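Local coordinates for PfEMP1 variant 2 of strain MC (Plasmodium falciparum, PDB 3C64), which forms part of a cysteine-rich interdomain region of a CD36-binding erythrocyte membrane adhesion protein and probably takes part in host cell surface receptor binding, at residues A[94-99]-A[122-127]. Residues are numbered along the deposited sequence; the frame is centred on the assembly and turned at random.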
# COMPACT_ATOMS: atom_id res chain seq x y z
N LEU A 94 1.14 -5.17 1.93
CA LEU A 94 -0.04 -4.89 2.73
C LEU A 94 0.17 -5.26 4.19
O LEU A 94 -0.22 -4.49 5.06
CB LEU A 94 -1.27 -5.60 2.18
CG LEU A 94 -1.92 -4.95 0.96
CD1 LEU A 94 -3.20 -5.68 0.63
CD2 LEU A 94 -2.20 -3.48 1.22
N LEU A 95 0.80 -6.40 4.45
CA LEU A 95 1.06 -6.86 5.81
C LEU A 95 1.90 -5.82 6.55
O LEU A 95 1.47 -5.25 7.56
CB LEU A 95 1.84 -8.18 5.80
CG LEU A 95 1.80 -9.20 6.95
CD1 LEU A 95 3.20 -9.77 7.15
CD2 LEU A 95 1.29 -8.63 8.25
N LEU A 96 3.10 -5.59 6.03
CA LEU A 96 4.07 -4.65 6.57
C LEU A 96 3.57 -3.22 6.70
O LEU A 96 3.87 -2.55 7.68
CB LEU A 96 5.33 -4.67 5.71
CG LEU A 96 6.41 -5.70 6.05
CD1 LEU A 96 5.82 -6.94 6.71
CD2 LEU A 96 7.18 -6.07 4.78
N GLU A 97 2.83 -2.75 5.69
CA GLU A 97 2.31 -1.39 5.68
C GLU A 97 1.25 -1.22 6.75
O GLU A 97 1.29 -0.27 7.53
CB GLU A 97 1.71 -1.07 4.31
CG GLU A 97 1.19 0.35 4.15
CD GLU A 97 2.29 1.41 4.19
OE1 GLU A 97 3.41 1.16 3.71
OE2 GLU A 97 2.03 2.52 4.68
N ILE A 98 0.29 -2.13 6.78
CA ILE A 98 -0.77 -2.08 7.75
C ILE A 98 -0.22 -2.09 9.17
O ILE A 98 -0.64 -1.29 9.99
CB ILE A 98 -1.79 -3.21 7.50
CG1 ILE A 98 -2.54 -2.92 6.19
CG2 ILE A 98 -2.76 -3.34 8.68
CD1 ILE A 98 -3.58 -3.95 5.82
N ILE A 99 0.76 -2.96 9.44
CA ILE A 99 1.36 -3.03 10.77
C ILE A 99 2.02 -1.69 11.08
O ILE A 99 1.78 -1.09 12.13
CB ILE A 99 2.44 -4.15 10.90
CG1 ILE A 99 1.80 -5.54 10.85
CG2 ILE A 99 3.22 -3.98 12.21
CD1 ILE A 99 0.82 -5.81 11.96
N GLY A 122 12.70 -8.09 2.06
CA GLY A 122 12.77 -6.73 1.56
C GLY A 122 11.75 -5.85 2.25
O GLY A 122 10.73 -6.35 2.72
N GLY A 123 12.04 -4.56 2.38
CA GLY A 123 11.09 -3.66 3.01
C GLY A 123 9.95 -3.35 2.05
O GLY A 123 9.88 -3.90 0.95
N ILE A 124 9.04 -2.48 2.47
CA ILE A 124 7.89 -2.10 1.65
C ILE A 124 8.32 -1.39 0.35
O ILE A 124 9.18 -0.51 0.35
CB ILE A 124 6.95 -1.16 2.42
CG1 ILE A 124 6.46 -1.84 3.69
CG2 ILE A 124 5.80 -0.74 1.54
CD1 ILE A 124 5.95 -0.86 4.75
N ASP A 125 7.72 -1.80 -0.76
CA ASP A 125 8.02 -1.21 -2.06
C ASP A 125 6.77 -1.24 -2.93
O ASP A 125 6.53 -2.19 -3.67
CB ASP A 125 9.17 -1.97 -2.75
CG ASP A 125 9.54 -1.39 -4.12
OD1 ASP A 125 9.41 -0.16 -4.31
OD2 ASP A 125 9.96 -2.17 -5.00
N PHE A 126 5.96 -0.20 -2.82
CA PHE A 126 4.74 -0.11 -3.60
C PHE A 126 4.96 0.20 -5.07
O PHE A 126 4.20 -0.27 -5.91
CB PHE A 126 3.78 0.89 -2.99
CG PHE A 126 3.05 0.35 -1.81
CD1 PHE A 126 3.36 0.79 -0.53
CD2 PHE A 126 2.08 -0.63 -1.98
CE1 PHE A 126 2.70 0.26 0.57
CE2 PHE A 126 1.41 -1.17 -0.88
CZ PHE A 126 1.72 -0.72 0.40
N ALA A 127 6.01 0.94 -5.38
CA ALA A 127 6.30 1.30 -6.76
C ALA A 127 6.28 0.06 -7.65
O ALA A 127 5.73 0.10 -8.75
CB ALA A 127 7.64 2.00 -6.85
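Ile124, Phe126 and Glu97 make up most of this contact between a helix and an irregular loop. No hydrogen bond joins the two segments, so it rests on side-chain packing. Ile124 lies between Leu96 and Glu97. Its CG1 packs on Leu96 CB at 3.7 Å, and its CD1 reaches Glu97 OE1 at 3.4 Å. The side chains of Ile124 and Glu97 cross at about a right angle. Phe126 turns the edge of its ring to the helix. Glu97 CB lies at that edge, in the ring plane, 3.9 Å from Phe126 CZ. Glu97 CG is anti to the backbone N (chi1 -177°), and the chain then bends at its second torsion. This bend brings the carboxylate back to the same edge, where Glu97 OE1 is 3.3 Å from Phe126 CE1. The carboxylate and ring planes are 59° apart. Glu97 OE1 thus has carbon neighbours from both Ile124 and Phe126, while OE2 lies close to the like-charged Asp101; this setting could favour protonation of one of the two carboxylates. Asp93 accepts a hydrogen bond from the backbone N of Asp125, a polar tie between helix and loop beside the packing. Phe126 also stacks on Phe126 of the second subunit, whose ring packs on Leu94 and Glu97 as well, so the contact is part of the interface between the two chains. Within this all-helical piece of the cysteine-rich interdomain region, it lays the loop between helices 106-118 and 130-136 across helix 81-102.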